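Local coordinates for protein pyruvate carboxylase n-terminal domain (Aquifex aeolicus, PDB 1ULZ) that serves as the biotin carboxylase subunit of pyruvate carboxylase, a protein with an ATP-grasp domain, at residues A[209-214]-A[221-226]; A[270-275]-A[291-296]; A[217-222]-A[318-323]; A[299-304]-A[331-336]; A[125-130]-A[255-260]. The protein carries 1 engineered substitution. One frame throughout, in Å; residues are numbered along the deposited sequence.

Contact 1. Residues A[209-214]-A[221-226]; sequences EYQVLG and IHLGER
The guanidinium of Arg-226 lies between two acceptors on the facing strand, the carboxylate of Glu-209 and the side-chain carbonyl of Gln-211. NE reaches the anti lone pair of Glu-209 OE1 at 3.0 Å, forming the salt bridge, and NH2 meets the same OE1 from above the carboxylate plane. Gln-211 OE1 is gripped end-on: Arg-226 NH1 lies on a lone pair of this oxygen at 2.9 Å, while NH2 comes from above the carbonyl plane. Both OE1 atoms lie in the guanidinium plane, while the carboxylate is turned 83° from it. NH1 also bonds to Ser-299, so all five N-H groups have acceptors. Glu-209 OE2 is held by His-207, and Gln-211 NE2 turns back to Val-212 O at 2.9 Å, which fixes the amide.

The backbones form an antiparallel hairpin with a beta bulge. Gln-211 faces both Leu-223 and Gly-224: its N donates to Gly-224 O at 3.0 Å, and its O accepts from Leu-223 N at 2.9 Å. Positive phi (71°) at Gly-224 fits the irregularity. Within the bulge Gly-224 N donates to His-222 ND1, and His-222 NE2 pairs with Glu-252.

On the opposite sheet face, the Tyr-210 edge points at the His-222 ring, centroids 5.6 Å apart and planes at 71°, while Glu-225 CB sits over one face of Tyr-210, 3.9 Å from its centroid. Tyr-210 OH bonds to Arg-251 O, and the Glu-225 carboxylate to Arg-251 and Ser-243. The buried positive charge of Arg-226 is balanced by Glu-209 and probably further stabilised by the neutral oxygens of Gln-211 and Ser-299, consistent with a fixed guanidinium.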
# COMPACT_ATOMS: atom_id res chain seq x y z
N GLU A 209 -20.29 9.61 -7.10
CA GLU A 209 -20.57 8.39 -7.84
C GLU A 209 -20.51 7.13 -6.99
O GLU A 209 -19.64 6.99 -6.12
CB GLU A 209 -19.61 8.27 -9.03
CG GLU A 209 -18.17 7.99 -8.67
CD GLU A 209 -17.24 8.00 -9.88
OE1 GLU A 209 -16.18 7.34 -9.81
OE2 GLU A 209 -17.57 8.66 -10.89
N TYR A 210 -21.43 6.21 -7.26
CA TYR A 210 -21.50 4.96 -6.53
C TYR A 210 -20.86 3.79 -7.28
O TYR A 210 -21.05 3.62 -8.49
CB TYR A 210 -22.95 4.61 -6.19
CG TYR A 210 -23.42 5.13 -4.85
CD1 TYR A 210 -23.84 6.45 -4.70
CD2 TYR A 210 -23.41 4.31 -3.73
CE1 TYR A 210 -24.23 6.94 -3.46
CE2 TYR A 210 -23.80 4.78 -2.49
CZ TYR A 210 -24.21 6.09 -2.36
OH TYR A 210 -24.59 6.55 -1.12
N GLN A 211 -20.13 2.97 -6.53
CA GLN A 211 -19.49 1.79 -7.09
C GLN A 211 -20.46 0.62 -6.96
O GLN A 211 -20.97 0.34 -5.87
CB GLN A 211 -18.20 1.46 -6.33
CG GLN A 211 -17.50 0.20 -6.81
CD GLN A 211 -17.08 0.27 -8.27
OE1 GLN A 211 -16.29 1.13 -8.66
NE2 GLN A 211 -17.62 -0.64 -9.08
N VAL A 212 -20.72 -0.06 -8.07
CA VAL A 212 -21.63 -1.21 -8.06
C VAL A 212 -20.85 -2.49 -8.35
O VAL A 212 -19.86 -2.46 -9.07
CB VAL A 212 -22.73 -1.03 -9.12
CG1 VAL A 212 -23.68 -2.21 -9.09
CG2 VAL A 212 -23.48 0.27 -8.88
N LEU A 213 -21.30 -3.61 -7.78
CA LEU A 213 -20.64 -4.89 -8.01
C LEU A 213 -21.66 -6.00 -7.77
O LEU A 213 -22.25 -6.10 -6.69
CB LEU A 213 -19.44 -5.07 -7.07
CG LEU A 213 -18.52 -6.28 -7.32
CD1 LEU A 213 -17.87 -6.15 -8.68
CD2 LEU A 213 -17.45 -6.37 -6.23
N GLY A 214 -21.89 -6.82 -8.78
CA GLY A 214 -22.85 -7.90 -8.63
C GLY A 214 -22.40 -9.16 -9.35
O GLY A 214 -21.68 -9.09 -10.33
N ILE A 221 -24.23 -5.62 -4.81
CA ILE A 221 -23.94 -4.75 -3.69
C ILE A 221 -23.27 -3.47 -4.17
O ILE A 221 -22.86 -3.38 -5.33
CB ILE A 221 -23.00 -5.45 -2.68
CG1 ILE A 221 -21.63 -5.70 -3.33
CG2 ILE A 221 -23.60 -6.78 -2.24
CD1 ILE A 221 -20.64 -6.38 -2.42
N HIS A 222 -23.19 -2.48 -3.30
CA HIS A 222 -22.53 -1.23 -3.67
C HIS A 222 -21.33 -1.09 -2.73
O HIS A 222 -21.36 -1.59 -1.60
CB HIS A 222 -23.49 -0.04 -3.52
CG HIS A 222 -23.79 0.33 -2.11
ND1 HIS A 222 -22.97 1.15 -1.36
CD2 HIS A 222 -24.81 -0.02 -1.29
CE1 HIS A 222 -23.47 1.28 -0.15
NE2 HIS A 222 -24.59 0.58 -0.08
N LEU A 223 -20.27 -0.44 -3.21
CA LEU A 223 -19.09 -0.24 -2.37
C LEU A 223 -18.95 1.24 -2.05
O LEU A 223 -17.87 1.82 -2.18
CB LEU A 223 -17.82 -0.75 -3.07
CG LEU A 223 -17.76 -2.23 -3.49
CD1 LEU A 223 -16.30 -2.63 -3.65
CD2 LEU A 223 -18.42 -3.12 -2.46
N GLY A 224 -20.06 1.85 -1.64
CA GLY A 224 -20.02 3.26 -1.29
C GLY A 224 -19.83 4.20 -2.46
O GLY A 224 -19.84 3.78 -3.63
N GLU A 225 -19.65 5.48 -2.16
CA GLU A 225 -19.49 6.49 -3.18
C GLU A 225 -18.10 7.11 -3.23
O GLU A 225 -17.26 6.89 -2.35
CB GLU A 225 -20.51 7.62 -2.98
CG GLU A 225 -20.09 8.67 -1.93
CD GLU A 225 -20.15 8.18 -0.49
OE1 GLU A 225 -20.35 6.97 -0.26
OE2 GLU A 225 -20.00 9.01 0.43
N ARG A 226 -17.88 7.89 -4.28
CA ARG A 226 -16.62 8.60 -4.50
C ARG A 226 -16.96 10.03 -4.91
O ARG A 226 -17.91 10.26 -5.66
CB ARG A 226 -15.81 7.92 -5.61
CG ARG A 226 -15.32 6.51 -5.26
CD ARG A 226 -14.44 5.93 -6.36
NE ARG A 226 -15.19 5.63 -7.58
CZ ARG A 226 -15.58 4.41 -7.93
NH1 ARG A 226 -15.31 3.37 -7.16
NH2 ARG A 226 -16.25 4.23 -9.07

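Contact 2. Residues A[270-275]-A[291-296]; sequences AGTMEF and RIQVEH
In the antiparallel sheet of the ATP-grasp region, strand 269-277 is flanked by the loop that leaves strand 283-289, and Thr-272 and Glu-274 of the strand meet Gln-293 of that loop. The Gln-293 amide lies across the Thr-272 side chain at about a right angle. Its OE1 takes a weak hydrogen bond from Thr-272 OG1 at 3.4 Å, and its NE2 lies 3.5 Å from Thr-272 CG2. With CG anti to the backbone N (chi1 -161°) and a bend at chi2, the amide is carried back over the strand, where NE2 also makes a weak bond to Glu-274 OE1 at 3.3 Å. The carboxylate and amide planes stand 88° apart. Both bonds are weak; Asn-289 ND2 adds hydrogen bonds to Glu-274 OE1 and Gln-293 OE1.

The loop has its own order. Residues 293-296 form a type I turn, and His-296 ND1 reaches Gln-293 O at 2.8 Å, nearly along the C=O axis. Ile-292 CD1 lies 3.8 Å above the His-296 ring plane and also touches Ala-270 CB at 4.5 Å. Arg-291 folds over the chain, its NH1 bonding to Ile-292 O at 3.0 Å, while NE forms a salt bridge with Glu-86.

Strand 206-214 lies on the other side of strand 269-277 from strand 283-289, Arg-226 of strand 220-232 touches Thr-272 and Gln-293, and helix 307-315 packs on Ala-270 and Ile-292.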
# COMPACT_ATOMS: atom_id res chain seq x y z
N ALA A 270 -18.70 -5.28 -12.43
CA ALA A 270 -18.47 -3.91 -11.98
C ALA A 270 -19.15 -2.80 -12.78
O ALA A 270 -19.26 -2.86 -14.01
CB ALA A 270 -16.97 -3.63 -11.90
N GLY A 271 -19.60 -1.77 -12.07
CA GLY A 271 -20.25 -0.64 -12.70
C GLY A 271 -20.26 0.58 -11.79
O GLY A 271 -20.09 0.46 -10.57
N THR A 272 -20.44 1.75 -12.38
CA THR A 272 -20.47 3.00 -11.62
C THR A 272 -21.64 3.88 -12.04
O THR A 272 -21.83 4.14 -13.22
CB THR A 272 -19.17 3.81 -11.82
OG1 THR A 272 -18.06 3.05 -11.33
CG2 THR A 272 -19.24 5.13 -11.07
N MET A 273 -22.44 4.31 -11.07
CA MET A 273 -23.56 5.19 -11.35
C MET A 273 -23.13 6.59 -10.92
O MET A 273 -22.87 6.84 -9.74
CB MET A 273 -24.82 4.77 -10.58
CG MET A 273 -25.41 3.42 -11.01
SD MET A 273 -27.25 3.37 -10.88
CE MET A 273 -27.50 3.72 -9.21
N GLU A 274 -23.04 7.50 -11.89
CA GLU A 274 -22.62 8.87 -11.61
C GLU A 274 -23.80 9.80 -11.32
O GLU A 274 -24.81 9.77 -12.02
CB GLU A 274 -21.78 9.40 -12.78
CG GLU A 274 -20.49 8.58 -12.99
CD GLU A 274 -19.51 9.18 -14.00
OE1 GLU A 274 -18.34 8.73 -14.02
OE2 GLU A 274 -19.90 10.09 -14.76
N PHE A 275 -23.66 10.60 -10.26
CA PHE A 275 -24.68 11.56 -9.84
C PHE A 275 -24.04 12.94 -9.67
O PHE A 275 -22.82 13.09 -9.73
CB PHE A 275 -25.27 11.22 -8.46
CG PHE A 275 -25.96 9.89 -8.37
CD1 PHE A 275 -25.23 8.72 -8.24
CD2 PHE A 275 -27.34 9.82 -8.38
CE1 PHE A 275 -25.88 7.50 -8.11
CE2 PHE A 275 -27.99 8.60 -8.25
CZ PHE A 275 -27.26 7.44 -8.11
N ARG A 291 -18.44 -0.40 -16.72
CA ARG A 291 -17.07 -0.91 -16.78
C ARG A 291 -16.34 -0.57 -15.48
O ARG A 291 -16.90 0.08 -14.60
CB ARG A 291 -16.33 -0.21 -17.92
CG ARG A 291 -16.35 1.31 -17.79
CD ARG A 291 -15.37 1.99 -18.73
NE ARG A 291 -15.57 3.44 -18.80
CZ ARG A 291 -15.13 4.33 -17.91
NH1 ARG A 291 -14.43 3.94 -16.85
NH2 ARG A 291 -15.39 5.61 -18.08
N ILE A 292 -15.09 -1.02 -15.39
CA ILE A 292 -14.27 -0.72 -14.22
C ILE A 292 -13.98 0.78 -14.28
O ILE A 292 -13.88 1.36 -15.37
CB ILE A 292 -12.92 -1.51 -14.24
CG1 ILE A 292 -12.16 -1.29 -12.93
CG2 ILE A 292 -12.05 -1.06 -15.41
CD1 ILE A 292 -12.87 -1.79 -11.70
N GLN A 293 -13.87 1.42 -13.13
CA GLN A 293 -13.61 2.86 -13.10
C GLN A 293 -12.12 3.15 -12.95
O GLN A 293 -11.41 2.41 -12.27
CB GLN A 293 -14.36 3.51 -11.94
CG GLN A 293 -14.54 5.00 -12.11
CD GLN A 293 -15.80 5.35 -12.88
OE1 GLN A 293 -16.22 4.60 -13.77
NE2 GLN A 293 -16.40 6.48 -12.54
N VAL A 294 -11.66 4.23 -13.57
CA VAL A 294 -10.25 4.60 -13.46
C VAL A 294 -9.89 4.76 -11.99
O VAL A 294 -8.88 4.23 -11.53
CB VAL A 294 -9.94 5.94 -14.17
CG1 VAL A 294 -8.47 6.29 -13.99
CG2 VAL A 294 -10.28 5.85 -15.65
N GLU A 295 -10.74 5.48 -11.26
CA GLU A 295 -10.48 5.73 -9.85
C GLU A 295 -10.98 4.68 -8.85
O GLU A 295 -11.19 4.99 -7.68
CB GLU A 295 -11.03 7.12 -9.47
CG GLU A 295 -12.52 7.36 -9.71
CD GLU A 295 -12.86 7.82 -11.13
OE1 GLU A 295 -13.74 8.69 -11.27
OE2 GLU A 295 -12.27 7.32 -12.11
N HIS A 296 -11.15 3.45 -9.30
CA HIS A 296 -11.62 2.39 -8.41
C HIS A 296 -10.77 2.15 -7.16
O HIS A 296 -11.30 1.74 -6.12
CB HIS A 296 -11.76 1.05 -9.16
CG HIS A 296 -10.46 0.42 -9.55
ND1 HIS A 296 -9.81 0.70 -10.73
CD2 HIS A 296 -9.70 -0.50 -8.91
CE1 HIS A 296 -8.71 -0.02 -10.81
NE2 HIS A 296 -8.61 -0.76 -9.72

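Contact 3. Residues A[217-222]-A[318-323]; sequences HGNVIH and EPLTIK
Asn-219 and Ile-221 join residues 318-323 at the start of strand 220-232, where the hairpin formed with strand 206-214 turns over in the ATP-grasp region. The Asn-219 amide supplies the polar part. Its ND2 donates to Ile-322 O at 3.0 Å and a nearly straight 168°; this oxygen lies in the amide plane, although the donor sits above the plane of the Ile-322 carbonyl. A weak, bent bond runs from the same ND2 to Leu-320 O. A chi1 of -177°, which swings CG away from the backbone N, turns the amide to these two carbonyls.

Beside it, Ile-221 and Leu-320 come tip to tip, with Ile-221 CG1 3.7 Å from Leu-320 CD2. Ile-322 crosses Ile-221 at about a right angle, its CG2 lying 3.7 Å from Ile-221 CD1. Trp-310 of helix 307-315 touches both Leu-320 and Ile-322.

In the next shell, Asp-215 ties both segments together: OD1 accepts from Leu-320 N, and OD2 from the backbone N of His-217 and of Asn-219. At the exposed end, His-217 NE2 bonds to Gly-317 O, and His-217 CD2 rests 3.9 Å from Pro-319 CA.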
# COMPACT_ATOMS: atom_id res chain seq x y z
N HIS A 217 -25.66 -14.13 -10.18
CA HIS A 217 -26.65 -14.89 -9.44
C HIS A 217 -27.61 -14.03 -8.64
O HIS A 217 -28.22 -14.52 -7.69
CB HIS A 217 -25.95 -15.88 -8.50
CG HIS A 217 -24.96 -16.77 -9.18
ND1 HIS A 217 -25.34 -17.76 -10.06
CD2 HIS A 217 -23.61 -16.78 -9.16
CE1 HIS A 217 -24.26 -18.35 -10.54
NE2 HIS A 217 -23.20 -17.77 -10.01
N GLY A 218 -27.73 -12.76 -8.98
CA GLY A 218 -28.65 -11.90 -8.26
C GLY A 218 -28.11 -11.10 -7.09
O GLY A 218 -28.79 -10.19 -6.61
N ASN A 219 -26.91 -11.41 -6.60
CA ASN A 219 -26.39 -10.62 -5.49
C ASN A 219 -25.68 -9.39 -6.06
O ASN A 219 -24.68 -9.51 -6.77
CB ASN A 219 -25.43 -11.44 -4.62
CG ASN A 219 -24.92 -10.65 -3.40
OD1 ASN A 219 -25.69 -9.97 -2.70
ND2 ASN A 219 -23.62 -10.74 -3.13
N VAL A 220 -26.23 -8.22 -5.77
CA VAL A 220 -25.66 -6.97 -6.23
C VAL A 220 -25.46 -6.07 -5.02
O VAL A 220 -26.40 -5.80 -4.28
CB VAL A 220 -26.58 -6.25 -7.25
CG1 VAL A 220 -25.93 -4.95 -7.71
CG2 VAL A 220 -26.84 -7.16 -8.45
N ILE A 221 -24.23 -5.62 -4.81
CA ILE A 221 -23.94 -4.75 -3.69
C ILE A 221 -23.27 -3.47 -4.17
O ILE A 221 -22.86 -3.38 -5.33
CB ILE A 221 -23.00 -5.45 -2.68
CG1 ILE A 221 -21.63 -5.70 -3.33
CG2 ILE A 221 -23.60 -6.78 -2.24
CD1 ILE A 221 -20.64 -6.38 -2.42
N HIS A 222 -23.19 -2.48 -3.30
CA HIS A 222 -22.53 -1.23 -3.67
C HIS A 222 -21.33 -1.09 -2.73
O HIS A 222 -21.36 -1.59 -1.60
CB HIS A 222 -23.49 -0.04 -3.52
CG HIS A 222 -23.79 0.33 -2.11
ND1 HIS A 222 -22.97 1.15 -1.36
CD2 HIS A 222 -24.81 -0.02 -1.29
CE1 HIS A 222 -23.47 1.28 -0.15
NE2 HIS A 222 -24.59 0.58 -0.08
N GLU A 318 -18.47 -17.27 -10.56
CA GLU A 318 -18.42 -17.38 -9.12
C GLU A 318 -19.44 -16.48 -8.44
O GLU A 318 -19.82 -15.43 -8.96
CB GLU A 318 -17.02 -17.05 -8.62
CG GLU A 318 -15.98 -18.10 -8.99
CD GLU A 318 -14.69 -17.93 -8.22
OE1 GLU A 318 -14.75 -17.62 -7.01
OE2 GLU A 318 -13.61 -18.13 -8.82
N PRO A 319 -19.91 -16.88 -7.25
CA PRO A 319 -20.88 -16.09 -6.50
C PRO A 319 -20.16 -15.03 -5.69
O PRO A 319 -19.08 -15.28 -5.14
CB PRO A 319 -21.54 -17.14 -5.61
CG PRO A 319 -20.39 -18.02 -5.26
CD PRO A 319 -19.69 -18.19 -6.60
N LEU A 320 -20.74 -13.83 -5.63
CA LEU A 320 -20.17 -12.74 -4.86
C LEU A 320 -20.47 -13.07 -3.40
O LEU A 320 -21.59 -12.91 -2.93
CB LEU A 320 -20.83 -11.41 -5.25
CG LEU A 320 -20.38 -10.16 -4.50
CD1 LEU A 320 -18.86 -10.02 -4.57
CD2 LEU A 320 -21.05 -8.94 -5.11
N THR A 321 -19.46 -13.53 -2.67
CA THR A 321 -19.66 -13.91 -1.27
C THR A 321 -19.59 -12.76 -0.27
O THR A 321 -19.09 -12.92 0.83
CB THR A 321 -18.64 -14.98 -0.86
OG1 THR A 321 -17.31 -14.48 -1.03
CG2 THR A 321 -18.83 -16.25 -1.71
N ILE A 322 -20.11 -11.60 -0.66
CA ILE A 322 -20.12 -10.43 0.21
C ILE A 322 -21.54 -9.89 0.29
O ILE A 322 -22.15 -9.58 -0.73
CB ILE A 322 -19.23 -9.29 -0.34
CG1 ILE A 322 -17.79 -9.78 -0.53
CG2 ILE A 322 -19.27 -8.11 0.61
CD1 ILE A 322 -16.86 -8.69 -1.07
N LYS A 323 -22.08 -9.78 1.51
CA LYS A 323 -23.43 -9.25 1.68
C LYS A 323 -23.27 -7.74 1.90
O LYS A 323 -22.23 -7.29 2.37
CB LYS A 323 -24.10 -9.87 2.91
CG LYS A 323 -24.28 -11.39 2.86
CD LYS A 323 -24.96 -11.88 4.15
CE LYS A 323 -25.04 -13.41 4.22
NZ LYS A 323 -23.68 -14.04 4.27

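Contact 4. Residues A[299-304]-A[331-336]; sequences SEMVTG and GYAIEC
Met-301 and Ala-333 face each other through their first side-chain carbons, Met-301 CB lying 3.6 Å from Ala-333 CB. Both CB atoms point across the contact. Met-301 CG stands anti to the carbonyl carbon (chi1 -49°), still 3.9 Å from the same methyl, and the chain then bends at chi2 and chi3; beyond the alanine, the methionine packs on Ile-389 and Trp-391. Val-302, the next residue round the helix, leans on the strand with one branch. Its CG1 is 3.4 Å from Gly-331 O and 3.7 Å from Ala-333 N, so this methyl lies against the backbone, and it reaches Ala-333 CB at 3.9 Å.

The contact sets the last turns of helix 296-303 against the start of strand 332-339 in the large antiparallel sheet. The two short axes run nearly antiparallel, at 165°, and approach to 7.3 Å, a spacing consistent with the small side chain of Ala-333. Within the helix, Thr-303 OG1 bonds back to Ser-299 O at 2.8 Å, and Gly-304 leaves the helix with positive phi (71°).

Strand 235-241 flanks strand 332-339, and its Ala-241 touches Val-302. On another side of the helix, Glu-300 forms salt bridges with Arg-16 and Arg-366 and packs on Phe-363 of the second subunit.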
# COMPACT_ATOMS: atom_id res chain seq x y z
N SER A 299 -11.98 3.36 -3.54
CA SER A 299 -13.06 2.57 -2.94
C SER A 299 -12.47 1.29 -2.36
O SER A 299 -12.89 0.82 -1.30
CB SER A 299 -14.12 2.23 -3.99
OG SER A 299 -14.74 3.40 -4.47
N GLU A 300 -11.48 0.72 -3.05
CA GLU A 300 -10.84 -0.50 -2.57
C GLU A 300 -10.15 -0.23 -1.23
O GLU A 300 -10.23 -1.04 -0.31
CB GLU A 300 -9.82 -1.02 -3.60
CG GLU A 300 -10.44 -1.62 -4.86
CD GLU A 300 -9.41 -2.16 -5.85
OE1 GLU A 300 -9.80 -2.92 -6.76
OE2 GLU A 300 -8.21 -1.82 -5.74
N MET A 301 -9.50 0.93 -1.12
CA MET A 301 -8.79 1.30 0.10
C MET A 301 -9.70 1.42 1.33
O MET A 301 -9.33 1.00 2.42
CB MET A 301 -8.06 2.63 -0.07
CG MET A 301 -7.20 2.76 -1.32
SD MET A 301 -5.78 1.69 -1.31
CE MET A 301 -4.67 2.63 -0.25
N VAL A 302 -10.87 2.02 1.16
CA VAL A 302 -11.78 2.20 2.29
C VAL A 302 -12.73 1.04 2.59
O VAL A 302 -13.36 1.02 3.64
CB VAL A 302 -12.58 3.51 2.13
CG1 VAL A 302 -11.62 4.69 2.06
CG2 VAL A 302 -13.44 3.47 0.88
N THR A 303 -12.84 0.08 1.67
CA THR A 303 -13.70 -1.08 1.90
C THR A 303 -12.88 -2.37 2.00
O THR A 303 -13.36 -3.38 2.51
CB THR A 303 -14.73 -1.29 0.78
OG1 THR A 303 -14.04 -1.62 -0.43
CG2 THR A 303 -15.58 -0.05 0.59
N GLY A 304 -11.66 -2.33 1.50
CA GLY A 304 -10.80 -3.50 1.55
C GLY A 304 -11.23 -4.61 0.61
O GLY A 304 -10.88 -5.77 0.82
N GLY A 331 -11.83 4.88 7.30
CA GLY A 331 -10.94 5.95 6.91
C GLY A 331 -11.23 6.58 5.55
O GLY A 331 -12.30 6.38 4.98
N TYR A 332 -10.27 7.35 5.05
CA TYR A 332 -10.40 8.02 3.77
C TYR A 332 -9.23 7.77 2.83
O TYR A 332 -8.08 7.63 3.26
CB TYR A 332 -10.54 9.53 3.97
CG TYR A 332 -11.76 9.92 4.75
CD1 TYR A 332 -11.77 9.88 6.14
CD2 TYR A 332 -12.93 10.31 4.10
CE1 TYR A 332 -12.90 10.21 6.86
CE2 TYR A 332 -14.06 10.64 4.81
CZ TYR A 332 -14.04 10.59 6.19
OH TYR A 332 -15.17 10.92 6.90
N ALA A 333 -9.54 7.73 1.54
CA ALA A 333 -8.52 7.52 0.52
C ALA A 333 -8.61 8.62 -0.52
O ALA A 333 -9.71 9.05 -0.89
CB ALA A 333 -8.71 6.16 -0.14
N ILE A 334 -7.46 9.08 -0.98
CA ILE A 334 -7.39 10.12 -1.99
C ILE A 334 -6.55 9.63 -3.15
O ILE A 334 -5.54 8.95 -2.95
CB ILE A 334 -6.74 11.39 -1.44
CG1 ILE A 334 -7.49 11.88 -0.20
CG2 ILE A 334 -6.72 12.46 -2.53
CD1 ILE A 334 -6.78 13.00 0.54
N GLU A 335 -6.96 9.96 -4.37
CA GLU A 335 -6.20 9.58 -5.55
C GLU A 335 -5.94 10.80 -6.42
O GLU A 335 -6.86 11.54 -6.76
CB GLU A 335 -6.92 8.52 -6.39
CG GLU A 335 -6.12 8.12 -7.64
CD GLU A 335 -6.85 7.13 -8.54
OE1 GLU A 335 -7.71 7.57 -9.33
OE2 GLU A 335 -6.57 5.92 -8.44
N CYS A 336 -4.67 10.99 -6.78
CA CYS A 336 -4.27 12.10 -7.63
C CYS A 336 -3.71 11.55 -8.93
O CYS A 336 -2.90 10.62 -8.92
CB CYS A 336 -3.19 12.94 -6.95
SG CYS A 336 -3.71 13.75 -5.46

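Contact 5. Residues A[125-130]-A[255-260]; sequences AGVPVV and GNIVTK
This is a loop-on-helix contact, mainly apolar, in which residues 125-128, just after helix 115-124, lie against Ile-257 and Lys-260 of helix 248-264. Ile-257 does most of the apolar work through a single methyl, CG2. That atom is 3.7 Å from Gly-126 O and 4.0 Å from Val-127 CA, so it rests largely on the loop's backbone. The Val-127 side chain crosses Ile-257 obliquely, its CG2 4.1 Å from Ile-257 CG2. Pro-128 reaches toward the isoleucine with its ring carbon CD, 4.1 Å from Ile-257 CG2. In Ile-257, CG2 stands anti to the backbone N while CG1 stands anti to the carbonyl carbon (chi1 -75°), which leaves CG2 as the branch turned to the loop.

The contact lies within the ATP-grasp region, where helix 248-264 packs on the antiparallel sheet. Gly-126 ends helix 115-124 in a Schellman motif: its phi is positive (96°), and two bonds run back into the last helical turn. Past it the chain runs along helix 248-264 to Pro-128.

Lys-260 slides past Val-127 in the opposite direction. It bends at chi3 and chi4, so its ammonium folds back to its own helix, where NZ meets Ile-257 O at 3.1 Å in the carbonyl plane and on a lone pair. The lysine's CD lies 3.6 Å from Ala-125 O. NZ is modelled so close to that oxygen that the detail of their bond is doubtful. Val-127 also packs on Met-122 of helix 115-124 and Phe-275 of strand 269-277, and Ala-125 and Val-127 touch Ala-261 of helix 248-264.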
# COMPACT_ATOMS: atom_id res chain seq x y z
N ALA A 125 -36.97 3.10 -12.18
CA ALA A 125 -36.50 2.09 -11.25
C ALA A 125 -36.42 2.69 -9.85
O ALA A 125 -35.99 2.03 -8.91
CB ALA A 125 -35.13 1.58 -11.67
N GLY A 126 -36.83 3.95 -9.71
CA GLY A 126 -36.80 4.60 -8.41
C GLY A 126 -35.56 5.45 -8.15
O GLY A 126 -35.35 5.93 -7.03
N VAL A 127 -34.74 5.65 -9.18
CA VAL A 127 -33.53 6.45 -9.04
C VAL A 127 -33.84 7.92 -9.30
O VAL A 127 -34.39 8.27 -10.34
CB VAL A 127 -32.43 6.00 -10.04
CG1 VAL A 127 -31.14 6.77 -9.80
CG2 VAL A 127 -32.20 4.50 -9.92
N PRO A 128 -33.49 8.80 -8.35
CA PRO A 128 -33.75 10.23 -8.51
C PRO A 128 -32.94 10.86 -9.63
O PRO A 128 -31.75 10.58 -9.80
CB PRO A 128 -33.38 10.80 -7.14
CG PRO A 128 -32.33 9.85 -6.64
CD PRO A 128 -32.91 8.51 -7.03
N VAL A 129 -33.60 11.72 -10.40
CA VAL A 129 -32.97 12.42 -11.51
C VAL A 129 -33.30 13.89 -11.33
O VAL A 129 -34.16 14.25 -10.53
CB VAL A 129 -33.52 11.92 -12.86
CG1 VAL A 129 -33.28 10.43 -13.01
CG2 VAL A 129 -35.01 12.23 -12.96
N VAL A 130 -32.61 14.76 -12.07
CA VAL A 130 -32.86 16.19 -11.96
C VAL A 130 -34.27 16.48 -12.47
O VAL A 130 -34.61 16.16 -13.61
CB VAL A 130 -31.84 17.01 -12.77
CG1 VAL A 130 -32.21 18.48 -12.74
CG2 VAL A 130 -30.44 16.82 -12.21
N GLY A 255 -27.31 4.14 -1.60
CA GLY A 255 -26.69 2.88 -1.97
C GLY A 255 -27.73 1.82 -2.31
O GLY A 255 -27.64 1.17 -3.35
N ASN A 256 -28.73 1.65 -1.45
CA ASN A 256 -29.77 0.66 -1.71
C ASN A 256 -30.58 1.01 -2.96
O ASN A 256 -31.02 0.13 -3.70
CB ASN A 256 -30.71 0.52 -0.51
CG ASN A 256 -30.05 -0.21 0.66
OD1 ASN A 256 -29.47 -1.29 0.48
ND2 ASN A 256 -30.16 0.35 1.86
N ILE A 257 -30.78 2.30 -3.20
CA ILE A 257 -31.51 2.73 -4.39
C ILE A 257 -30.70 2.29 -5.60
O ILE A 257 -31.25 1.81 -6.60
CB ILE A 257 -31.70 4.26 -4.41
CG1 ILE A 257 -32.78 4.66 -3.40
CG2 ILE A 257 -32.05 4.72 -5.81
CD1 ILE A 257 -33.03 6.15 -3.32
N VAL A 258 -29.39 2.45 -5.50
CA VAL A 258 -28.46 2.06 -6.56
C VAL A 258 -28.53 0.56 -6.87
O VAL A 258 -28.73 0.17 -8.02
CB VAL A 258 -27.01 2.43 -6.17
CG1 VAL A 258 -26.02 1.78 -7.14
CG2 VAL A 258 -26.84 3.95 -6.19
N THR A 259 -28.37 -0.27 -5.84
CA THR A 259 -28.39 -1.72 -6.02
C THR A 259 -29.77 -2.25 -6.43
O THR A 259 -29.87 -3.23 -7.15
CB THR A 259 -27.89 -2.46 -4.75
OG1 THR A 259 -28.70 -2.10 -3.63
CG2 THR A 259 -26.44 -2.08 -4.47
N LYS A 260 -30.83 -1.58 -5.98
CA LYS A 260 -32.19 -1.99 -6.35
C LYS A 260 -32.37 -1.77 -7.85
O LYS A 260 -32.90 -2.63 -8.56
CB LYS A 260 -33.22 -1.14 -5.61
CG LYS A 260 -34.52 -0.98 -6.40
CD LYS A 260 -35.38 0.17 -5.87
CE LYS A 260 -34.64 1.53 -5.91
NZ LYS A 260 -34.27 1.98 -7.28

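Overall arrangement
Contacts 1 and 2 are the closest pair, their centres about 8 Å apart on neighbouring strands of one sheet, where Val-212 N lies 2.6 Å from Gly-271 O. Contact 3 continues the hairpin of contact 1 outward, sharing Ile-221 and His-222; the centres are about 12 Å apart. Contact 4 joins the same sheet further across, tied to contact 1 where Arg-226 NH1 meets Ser-299 OG at 2.7 Å. Contact 5 brings helix 248-264 onto the sheet: Val-258 CG1 is 3.4 Å from Val-212 CG2 of contact 1, and Met-273 of contact 2 packs on Val-258. Contacts 4 and 5 lie farthest apart, with centres about 23 Å apart and nearest atoms about 12 Å.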